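Local coordinates for protein DUTPase (Staphylococcus phage 11, PDB 4GV8) that hydrolyses dUTP, probably to dUMP and pyrophosphate, as a jelly-roll dUTPase working as a trimer, and is thought to moonlight in a second role, at residues I92-I97 and G124-N129; I103-F108 and D118-Y123; N13-E18 and D28-E33; R8-N13 and D48-I53. All coordinates share one frame; numbering follows the deposited sequence.

Interaction 1 of 4, residues I92-I97 and G124-N129; sequences IKNDAI and GTYQIN. With MG (magnesium ion), chain H.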
# COMPACT_ATOMS: atom_id res chain seq x y z
N ILE B 92 -4.27 -2.61 10.69
CA ILE B 92 -5.34 -3.39 10.01
C ILE B 92 -6.70 -2.69 10.08
O ILE B 92 -6.93 -1.90 10.98
CB ILE B 92 -5.38 -4.84 10.54
CG1 ILE B 92 -5.82 -5.82 9.46
CG2 ILE B 92 -6.19 -5.03 11.84
CD1 ILE B 92 -5.42 -7.23 9.82
N LYS B 93 -7.51 -2.90 9.04
CA LYS B 93 -8.90 -2.50 8.94
C LYS B 93 -9.68 -3.70 8.34
O LYS B 93 -9.19 -4.37 7.41
CB LYS B 93 -9.08 -1.29 8.01
CG LYS B 93 -10.54 -0.93 7.81
CD LYS B 93 -10.70 0.38 7.09
CE LYS B 93 -12.17 0.75 6.95
NZ LYS B 93 -12.48 1.87 6.03
N ASN B 94 -10.87 -3.96 8.85
CA ASN B 94 -11.82 -4.79 8.12
C ASN B 94 -12.59 -3.84 7.23
O ASN B 94 -13.43 -3.06 7.73
CB ASN B 94 -12.73 -5.52 9.11
CG ASN B 94 -13.73 -6.44 8.43
OD1 ASN B 94 -13.86 -6.39 7.22
ND2 ASN B 94 -14.52 -7.23 9.23
N ASP B 95 -12.27 -3.85 5.92
CA ASP B 95 -12.92 -2.94 4.96
C ASP B 95 -14.24 -3.48 4.32
O ASP B 95 -14.77 -2.90 3.34
CB ASP B 95 -11.96 -2.44 3.87
CG ASP B 95 -12.43 -1.15 3.29
OD1 ASP B 95 -13.10 -0.41 4.05
OD2 ASP B 95 -12.19 -0.86 2.12
N ALA B 96 -14.78 -4.58 4.88
CA ALA B 96 -16.15 -5.01 4.51
C ALA B 96 -17.14 -3.94 4.94
O ALA B 96 -16.90 -3.18 5.91
CB ALA B 96 -16.53 -6.37 5.10
N ILE B 97 -18.21 -3.81 4.15
CA ILE B 97 -19.29 -2.87 4.41
C ILE B 97 -20.16 -3.48 5.53
O ILE B 97 -20.32 -4.70 5.61
CB ILE B 97 -20.15 -2.56 3.13
CG1 ILE B 97 -19.38 -1.72 2.13
CG2 ILE B 97 -21.43 -1.80 3.49
CD1 ILE B 97 -18.77 -0.46 2.71
N GLY B 124 -19.55 -10.81 8.14
CA GLY B 124 -18.40 -10.01 7.66
C GLY B 124 -17.35 -9.73 8.75
O GLY B 124 -16.28 -9.12 8.50
N THR B 125 -17.67 -10.16 9.97
CA THR B 125 -16.76 -10.11 11.11
C THR B 125 -15.70 -11.20 10.95
O THR B 125 -16.02 -12.34 10.54
CB THR B 125 -17.54 -10.31 12.46
OG1 THR B 125 -18.42 -9.21 12.68
CG2 THR B 125 -16.57 -10.45 13.63
N TYR B 126 -14.45 -10.85 11.26
CA TYR B 126 -13.29 -11.77 11.30
C TYR B 126 -12.82 -11.97 12.74
O TYR B 126 -12.90 -11.05 13.57
CB TYR B 126 -12.09 -11.22 10.49
CG TYR B 126 -12.35 -11.33 9.00
CD1 TYR B 126 -11.86 -12.41 8.27
CD2 TYR B 126 -13.10 -10.40 8.38
CE1 TYR B 126 -12.10 -12.53 6.93
CE2 TYR B 126 -13.39 -10.51 7.04
CZ TYR B 126 -12.90 -11.58 6.32
OH TYR B 126 -13.16 -11.67 4.98
N GLN B 127 -12.35 -13.18 13.05
CA GLN B 127 -11.56 -13.37 14.25
C GLN B 127 -10.09 -13.71 13.87
O GLN B 127 -9.79 -14.67 13.14
CB GLN B 127 -12.14 -14.42 15.18
CG GLN B 127 -11.43 -14.41 16.55
CD GLN B 127 -12.15 -15.26 17.52
OE1 GLN B 127 -13.32 -15.02 17.78
NE2 GLN B 127 -11.50 -16.33 18.00
N ILE B 128 -9.21 -12.82 14.28
CA ILE B 128 -7.77 -12.99 14.16
C ILE B 128 -7.38 -13.67 15.49
O ILE B 128 -7.79 -13.26 16.59
CB ILE B 128 -7.06 -11.60 14.06
CG1 ILE B 128 -7.46 -10.92 12.75
CG2 ILE B 128 -5.54 -11.71 14.23
CD1 ILE B 128 -7.46 -9.42 12.87
N ASN B 129 -6.66 -14.75 15.36
CA ASN B 129 -6.26 -15.56 16.49
C ASN B 129 -4.79 -15.45 16.69
O ASN B 129 -4.00 -15.36 15.72
CB ASN B 129 -6.67 -17.01 16.27
CG ASN B 129 -8.17 -17.15 16.21
OD1 ASN B 129 -8.87 -16.74 17.13
ND2 ASN B 129 -8.67 -17.64 15.10
MG MG H . -13.56 1.17 1.93
O HOH W 1 -15.35 -0.42 2.27
O HOH W 2 -14.88 2.20 3.78
O HOH W 3 -15.41 2.25 0.53

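Interaction 2 of 4, residues I103-F108 and D118-Y123; sequences ITPGVF and DAIRQY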
# COMPACT_ATOMS: atom_id res chain seq x y z
N ILE B 103 -26.99 -11.21 11.59
CA ILE B 103 -26.04 -11.97 12.42
C ILE B 103 -26.09 -13.47 12.11
O ILE B 103 -27.10 -13.99 11.65
CB ILE B 103 -26.15 -11.69 13.96
CG1 ILE B 103 -27.51 -12.20 14.55
CG2 ILE B 103 -25.88 -10.21 14.26
CD1 ILE B 103 -27.58 -12.16 16.07
N THR B 104 -24.95 -14.13 12.36
CA THR B 104 -24.73 -15.55 12.07
C THR B 104 -23.81 -16.12 13.10
O THR B 104 -23.01 -15.37 13.73
CB THR B 104 -24.14 -15.84 10.67
OG1 THR B 104 -22.87 -15.16 10.52
CG2 THR B 104 -25.10 -15.34 9.60
N PRO B 105 -23.89 -17.44 13.30
CA PRO B 105 -23.14 -18.00 14.45
C PRO B 105 -21.62 -18.18 14.20
O PRO B 105 -20.85 -18.32 15.16
CB PRO B 105 -23.85 -19.35 14.71
CG PRO B 105 -25.13 -19.28 13.93
CD PRO B 105 -24.88 -18.38 12.76
N GLY B 106 -21.20 -18.16 12.93
CA GLY B 106 -19.79 -18.25 12.59
C GLY B 106 -19.10 -16.91 12.39
O GLY B 106 -19.75 -15.88 12.24
N VAL B 107 -17.77 -16.95 12.42
CA VAL B 107 -16.87 -15.83 12.10
C VAL B 107 -15.89 -16.31 11.03
O VAL B 107 -15.57 -17.49 10.94
CB VAL B 107 -16.00 -15.34 13.30
CG1 VAL B 107 -16.81 -14.54 14.29
CG2 VAL B 107 -15.29 -16.50 14.01
N PHE B 108 -15.38 -15.37 10.25
CA PHE B 108 -14.32 -15.64 9.30
C PHE B 108 -12.98 -15.56 9.99
O PHE B 108 -12.75 -14.75 10.92
CB PHE B 108 -14.39 -14.66 8.16
CG PHE B 108 -15.61 -14.85 7.27
CD1 PHE B 108 -16.63 -13.91 7.25
CD2 PHE B 108 -15.71 -15.96 6.47
CE1 PHE B 108 -17.73 -14.10 6.43
CE2 PHE B 108 -16.80 -16.14 5.61
CZ PHE B 108 -17.81 -15.21 5.61
N ASP B 118 -17.94 -17.35 19.91
CA ASP B 118 -18.49 -17.23 21.26
C ASP B 118 -19.73 -16.33 21.26
O ASP B 118 -20.26 -16.01 22.33
CB ASP B 118 -17.41 -16.63 22.22
CG ASP B 118 -16.89 -15.23 21.78
OD1 ASP B 118 -17.08 -14.81 20.61
OD2 ASP B 118 -16.27 -14.51 22.60
N ALA B 119 -20.16 -15.86 20.08
CA ALA B 119 -21.29 -14.95 19.97
C ALA B 119 -21.91 -15.16 18.60
O ALA B 119 -21.28 -15.74 17.72
CB ALA B 119 -20.83 -13.52 20.15
N ILE B 120 -23.15 -14.71 18.44
CA ILE B 120 -23.77 -14.67 17.10
C ILE B 120 -23.51 -13.28 16.61
O ILE B 120 -24.05 -12.29 17.15
CB ILE B 120 -25.25 -15.07 17.14
CG1 ILE B 120 -25.41 -16.37 17.99
CG2 ILE B 120 -25.75 -15.33 15.74
CD1 ILE B 120 -26.84 -16.70 18.38
N ARG B 121 -22.61 -13.19 15.64
CA ARG B 121 -21.95 -11.93 15.29
C ARG B 121 -22.37 -11.49 13.90
O ARG B 121 -22.78 -12.30 13.07
CB ARG B 121 -20.42 -12.06 15.30
CG ARG B 121 -19.85 -12.32 16.66
CD ARG B 121 -18.40 -11.95 16.78
NE ARG B 121 -17.93 -12.15 18.15
CZ ARG B 121 -18.11 -11.31 19.17
NH1 ARG B 121 -18.75 -10.13 19.02
NH2 ARG B 121 -17.64 -11.65 20.37
N GLN B 122 -22.28 -10.17 13.68
CA GLN B 122 -22.59 -9.57 12.41
C GLN B 122 -21.74 -10.21 11.26
O GLN B 122 -20.51 -10.36 11.37
CB GLN B 122 -22.29 -8.07 12.45
CG GLN B 122 -23.16 -7.23 13.37
CD GLN B 122 -22.87 -5.74 13.27
OE1 GLN B 122 -22.28 -5.26 12.29
NE2 GLN B 122 -23.34 -4.99 14.28
N TYR B 123 -22.42 -10.50 10.15
CA TYR B 123 -21.83 -11.17 9.01
C TYR B 123 -20.73 -10.25 8.43
O TYR B 123 -20.94 -9.04 8.30
CB TYR B 123 -22.95 -11.53 7.94
CG TYR B 123 -22.41 -12.41 6.79
CD1 TYR B 123 -22.27 -13.80 6.95
CD2 TYR B 123 -21.97 -11.86 5.59
CE1 TYR B 123 -21.75 -14.61 5.93
CE2 TYR B 123 -21.44 -12.66 4.56
CZ TYR B 123 -21.34 -14.04 4.73
OH TYR B 123 -20.83 -14.86 3.72

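Interaction 3 of 4, residues N13-E18 and D28-E33; sequences NARMPE and DIFSAE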
# COMPACT_ATOMS: atom_id res chain seq x y z
N ASN B 13 3.41 -15.21 24.04
CA ASN B 13 2.49 -15.24 22.87
C ASN B 13 3.21 -14.96 21.51
O ASN B 13 2.61 -15.11 20.44
CB ASN B 13 1.36 -14.24 23.09
CG ASN B 13 0.48 -14.59 24.32
OD1 ASN B 13 0.30 -15.76 24.64
ND2 ASN B 13 -0.03 -13.57 25.02
N ALA B 14 4.49 -14.57 21.59
CA ALA B 14 5.30 -14.20 20.41
C ALA B 14 5.90 -15.42 19.71
O ALA B 14 6.02 -16.50 20.27
CB ALA B 14 6.40 -13.22 20.78
N ARG B 15 6.25 -15.24 18.46
CA ARG B 15 6.81 -16.33 17.71
C ARG B 15 7.81 -15.78 16.77
O ARG B 15 7.55 -14.75 16.12
CB ARG B 15 5.75 -17.04 16.90
CG ARG B 15 6.34 -18.20 16.13
CD ARG B 15 5.26 -19.00 15.47
NE ARG B 15 5.85 -19.92 14.50
CZ ARG B 15 5.15 -20.81 13.79
NH1 ARG B 15 3.82 -20.91 13.93
NH2 ARG B 15 5.79 -21.59 12.93
N MET B 16 8.95 -16.46 16.68
CA MET B 16 10.01 -16.08 15.78
C MET B 16 9.42 -15.93 14.37
O MET B 16 8.76 -16.85 13.88
CB MET B 16 11.15 -17.13 15.78
CG MET B 16 12.19 -16.89 16.86
SD MET B 16 12.97 -15.24 16.88
CE MET B 16 14.31 -15.49 15.71
N PRO B 17 9.62 -14.77 13.73
CA PRO B 17 9.28 -14.70 12.30
C PRO B 17 9.93 -15.82 11.48
O PRO B 17 10.89 -16.45 11.91
CB PRO B 17 9.84 -13.36 11.87
CG PRO B 17 9.82 -12.55 13.12
CD PRO B 17 10.18 -13.49 14.22
N GLU B 18 9.41 -16.04 10.28
CA GLU B 18 9.68 -17.27 9.55
C GLU B 18 9.66 -17.04 8.05
O GLU B 18 8.68 -16.55 7.51
CB GLU B 18 8.55 -18.24 9.88
CG GLU B 18 8.93 -19.68 10.05
CD GLU B 18 7.69 -20.52 10.29
OE1 GLU B 18 6.62 -20.21 9.70
OE2 GLU B 18 7.78 -21.47 11.09
N ASP B 28 7.59 -14.12 7.52
CA ASP B 28 6.22 -14.15 7.96
C ASP B 28 6.14 -13.83 9.43
O ASP B 28 6.97 -14.23 10.23
CB ASP B 28 5.58 -15.48 7.60
CG ASP B 28 5.30 -15.60 6.11
OD1 ASP B 28 4.86 -14.60 5.46
OD2 ASP B 28 5.47 -16.71 5.60
N ILE B 29 5.14 -13.03 9.74
CA ILE B 29 4.97 -12.42 11.04
C ILE B 29 3.63 -12.92 11.59
O ILE B 29 2.63 -12.95 10.85
CB ILE B 29 4.94 -10.88 10.93
CG1 ILE B 29 6.26 -10.33 10.40
CG2 ILE B 29 4.65 -10.27 12.28
CD1 ILE B 29 7.37 -10.30 11.46
N PHE B 30 3.63 -13.24 12.90
CA PHE B 30 2.48 -13.86 13.57
C PHE B 30 1.84 -12.94 14.57
O PHE B 30 2.51 -12.18 15.25
CB PHE B 30 2.89 -15.19 14.25
CG PHE B 30 3.57 -16.16 13.34
CD1 PHE B 30 2.86 -17.16 12.71
CD2 PHE B 30 4.94 -16.06 13.11
CE1 PHE B 30 3.48 -18.04 11.86
CE2 PHE B 30 5.57 -16.94 12.24
CZ PHE B 30 4.85 -17.92 11.61
N SER B 31 0.51 -13.05 14.68
CA SER B 31 -0.24 -12.31 15.68
C SER B 31 0.07 -12.84 17.10
O SER B 31 0.11 -14.04 17.30
CB SER B 31 -1.74 -12.40 15.40
OG SER B 31 -2.46 -11.64 16.35
N ALA B 32 0.29 -11.93 18.04
CA ALA B 32 0.39 -12.26 19.44
C ALA B 32 -0.96 -12.05 20.12
O ALA B 32 -1.02 -12.17 21.34
CB ALA B 32 1.44 -11.40 20.12
N GLU B 33 -2.00 -11.71 19.35
CA GLU B 33 -3.33 -11.43 19.93
C GLU B 33 -4.49 -12.06 19.20
O GLU B 33 -4.43 -12.30 17.97
CB GLU B 33 -3.58 -9.92 20.22
CG GLU B 33 -3.65 -8.95 19.07
CD GLU B 33 -4.03 -7.52 19.50
OE1 GLU B 33 -5.26 -7.19 19.56
OE2 GLU B 33 -3.09 -6.70 19.74
O HOH W 4 2.48 -15.47 17.64
O HOH W 5 0.08 -10.67 23.54
O HOH W 6 4.59 -13.07 17.11
O HOH W 7 5.93 -13.06 14.48

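Interaction 4 of 4, residues R8-N13 and D48-I53; sequences RLLSEN and DVAVSI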
# COMPACT_ATOMS: atom_id res chain seq x y z
N ARG B 8 13.98 -9.84 19.23
CA ARG B 8 13.51 -10.10 20.61
C ARG B 8 12.05 -10.52 20.60
O ARG B 8 11.24 -9.84 19.99
CB ARG B 8 13.64 -8.85 21.50
CG ARG B 8 15.03 -8.63 22.03
CD ARG B 8 15.19 -7.36 22.85
NE ARG B 8 14.17 -7.22 23.88
CZ ARG B 8 13.42 -6.14 24.05
NH1 ARG B 8 13.55 -5.03 23.29
NH2 ARG B 8 12.51 -6.15 24.99
N LEU B 9 11.73 -11.64 21.27
CA LEU B 9 10.38 -12.04 21.53
C LEU B 9 9.98 -11.38 22.86
O LEU B 9 10.73 -11.44 23.83
CB LEU B 9 10.26 -13.57 21.54
CG LEU B 9 10.73 -14.33 20.29
CD1 LEU B 9 10.37 -15.81 20.42
CD2 LEU B 9 10.11 -13.77 18.99
N LEU B 10 8.84 -10.69 22.89
CA LEU B 10 8.48 -9.83 24.06
C LEU B 10 7.46 -10.47 24.98
O LEU B 10 7.17 -9.96 26.07
CB LEU B 10 8.03 -8.42 23.64
CG LEU B 10 9.00 -7.69 22.64
CD1 LEU B 10 8.32 -6.48 21.96
CD2 LEU B 10 10.33 -7.32 23.29
N SER B 11 6.91 -11.59 24.56
CA SER B 11 6.07 -12.38 25.44
C SER B 11 6.09 -13.84 25.06
O SER B 11 6.73 -14.25 24.07
CB SER B 11 4.62 -11.84 25.46
OG SER B 11 3.94 -12.17 24.26
N GLU B 12 5.37 -14.60 25.89
CA GLU B 12 5.08 -16.01 25.67
C GLU B 12 4.18 -16.24 24.43
O GLU B 12 4.19 -17.33 23.88
CB GLU B 12 4.44 -16.65 26.93
CG GLU B 12 3.06 -16.12 27.34
CD GLU B 12 2.43 -16.85 28.55
OE1 GLU B 12 3.07 -17.71 29.21
OE2 GLU B 12 1.26 -16.53 28.86
N ASN B 13 3.41 -15.21 24.04
CA ASN B 13 2.49 -15.24 22.87
C ASN B 13 3.21 -14.96 21.51
O ASN B 13 2.61 -15.11 20.44
CB ASN B 13 1.36 -14.24 23.09
CG ASN B 13 0.48 -14.59 24.32
OD1 ASN B 13 0.30 -15.76 24.64
ND2 ASN B 13 -0.03 -13.57 25.02
N ASP B 48 4.09 -8.95 19.40
CA ASP B 48 5.05 -9.13 20.52
C ASP B 48 6.48 -9.50 20.04
O ASP B 48 7.20 -10.32 20.62
CB ASP B 48 4.48 -10.13 21.57
CG ASP B 48 3.32 -9.55 22.35
OD1 ASP B 48 3.01 -8.33 22.24
OD2 ASP B 48 2.72 -10.30 23.12
N VAL B 49 6.90 -8.83 18.98
CA VAL B 49 8.24 -9.05 18.43
C VAL B 49 8.89 -7.67 18.24
O VAL B 49 8.23 -6.76 17.73
CB VAL B 49 8.18 -9.87 17.11
CG1 VAL B 49 9.51 -9.88 16.38
CG2 VAL B 49 7.69 -11.29 17.40
N ALA B 50 10.13 -7.50 18.71
CA ALA B 50 10.99 -6.37 18.32
C ALA B 50 12.16 -6.89 17.43
O ALA B 50 12.63 -8.03 17.56
CB ALA B 50 11.51 -5.60 19.53
N VAL B 51 12.57 -6.07 16.46
CA VAL B 51 13.74 -6.38 15.64
C VAL B 51 14.68 -5.17 15.78
O VAL B 51 14.26 -4.10 16.24
CB VAL B 51 13.35 -6.67 14.16
CG1 VAL B 51 12.45 -7.92 14.05
CG2 VAL B 51 12.68 -5.44 13.53
N SER B 52 15.96 -5.34 15.43
CA SER B 52 16.91 -4.24 15.30
C SER B 52 17.45 -4.21 13.86
O SER B 52 18.46 -4.87 13.54
CB SER B 52 18.07 -4.36 16.29
OG SER B 52 18.82 -3.17 16.31
N ILE B 53 16.76 -3.47 13.01
CA ILE B 53 17.17 -3.25 11.62
C ILE B 53 18.36 -2.30 11.65
O ILE B 53 18.34 -1.23 12.33
CB ILE B 53 16.00 -2.67 10.77
CG1 ILE B 53 14.86 -3.72 10.72
CG2 ILE B 53 16.42 -2.26 9.34
CD1 ILE B 53 13.52 -3.16 10.32
O HOH W 5 0.08 -10.67 23.54

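Interaction 1 of 4, residues I92-I97 and G124-N129
N94 joins two segments that share no backbone pairing with its side-chain amide. Its ND2 donates to G124 O at 2.7 Å with an N-H...O angle of 161°, the acceptor lying in the plane of the amide. CG stands anti to the backbone N (chi1 -178°), which carries the amide across to the 124-129 segment. There ND2 also meets the edge of the Y126 ring, 3.6 Å from CD2, the amide and ring planes being nearly perpendicular. Further along, the contact is thin and apolar: I92 CD1 and I128 CD1 approach to 4.3 Å. In the second shell, N94 OD1 accepts from A96 N at 3.1 Å, closing an Asx turn that fixes the amide's rotation and bends the chain around D95. D95 OD2 binds magnesium at 2.5 Å, together with water molecules and D95 of both other subunits, consistent with a metal gathered at the trimer centre. K93 NZ forms a salt bridge to D95 OD1 at 3.1 Å. N94 ND2 also donates to L37 O, and Y126 OH bonds to H72 N. I92 packs among strands 35-37, 42-46 and 73-80, while Y126 leans on strand 73-80.

Interaction 2 of 4, residues I103-F108 and D118-Y123
T104 and R121 face each other as an antiparallel hydrogen-bonded pair and satisfy one another's backbone polar groups: T104 N donates to R121 O at 2.9 Å, and R121 N returns a bond to T104 O at 2.9 Å. The neighbouring I103 and Q122 form a non-hydrogen-bonded pair, where I103 CA adds a CA-H...O contact to R121 O. The arginine's charged end turns back along its own segment. NH2 donates to D118 OD1 on the syn side but well out of the carboxylate plane, as part of a 3.2 Å salt bridge, and A119 CB sits over the centre of the guanidinium; a long, weak ion pair with E38 adds to this. Q122 O is met by T125 OG1. Beyond the polar pairs, F108 presents an edge to the face of Y123 in an offset edge-to-face stack, ring centroids 5.5 Å apart and planes at 78°. CG of Y123 lies anti to the backbone N (chi1 -172°), swinging the phenol under F108. I103 and I120 cross at about a right angle, CD1 to CG2 3.7 Å. Backbone bonds thus define this small antiparallel pairing, probably part of the species-specific insert, with apolar and aromatic contacts and one local salt bridge, largely at the surface.

Interaction 3 of 4, residues N13-E18 and D28-E33
R15 and F30 illustrate how an arginine can lie flat on an aromatic ring. The guanidinium is stacked on F30 with planes 5° apart and centres 4.1 Å apart, its cation displaced from the ring centre, while CD sits almost directly over that centre at 3.7 Å from the centroid as a CH-pi contact. An extended chain, CG anti to the backbone N (chi1 -179°), lays the whole arginine across the face. E18 then addresses the same ring from its rim: OE1 lies in the ring plane, 3.5 Å from F30 CZ, with the carboxylate turned 81° to the ring. Its other oxygen, OE2, takes a weak bond from R15 NH2 within a salt bridge, so ring and carboxylate together hold the guanidinium. P17 and I29 run side by side, CG to CD1 3.7 Å. E18 and D28 form an antiparallel hydrogen-bonded pair, but further along one water links R15 O to F30 N, another probably R15 N to F30 O, and a third lies within bonding distance of N13 O and S31 O. The D28 side chain comes to about 4 Å from a bound magnesium ion and 5 Å from the nucleotide analogue, so this pairing borders the active site. Strand 133-141 flanks strand 26-30, with K133 against F30 and E18, while strand 4-9 packs on M16 and P17; L147 of the second subunit also touches P17.

Interaction 4 of 4, residues R8-N13 and D48-I53
R8 and A50 are an antiparallel hydrogen-bonded pair, with R8 N to A50 O at 2.8 Å and A50 N to R8 O at 2.9 Å, and L10 N extends the pairing by donating to D48 O. L9 and V49, the non-hydrogen-bonded pair between, lie side by side on one face, CD2 to CG2 3.8 Å. The other face carries R8 and A50, and L10 reaches in with CD1 4.1 Å from A50 CB; F153 of the second subunit covers R8 and A50. Just beyond L10, S11 OG gives its proton to D48 OD2 at 2.5 Å, reaching the carboxylate on its anti side, somewhat out of its plane. The hydroxyl also accepts from N13 N at 3.1 Å in an ST turn; with chi1 at 74° it is tucked between its own backbone N and carbonyl carbon, where both partners meet it. A water molecule donates to D48 OD2 at 2.7 Å and accepts from N13 ND2. The second oxygen, D48 OD1, is bonded by ND2 of N87, a residue of the nucleotide pocket. With both its oxygens engaged, the carboxylate is probably stabilised in its ionised form, and it ties the turn after strand 4-9 to the pocket as a second-shell link.

Overall arrangement
Along the chain, interactions 3 and 4 come first and 1 and 2 follow, each pair with one contact enclosed by the other: 13-18/28-33 lies within the span of interaction 4, and 103-108/118-123 within that of interaction 1. Interactions 3 and 4 share N13 and a water molecule, with centres about 8 Å apart. Interactions 1 and 2 lie about 12 Å apart, probably joined by backbone hydrogen bonds of F108 with T125 and Q127. Interactions 1 and 3 both reach the seven-stranded antiparallel sheet, through strands 89-94 and 26-30, and meet where I128 packs on S31. Interactions 2 and 4 are farthest apart, about 32 Å between centres: interaction 2 is a surface excursion touched by no other chain of the assembly, while interactions 1, 3 and 4 all touch the second subunit.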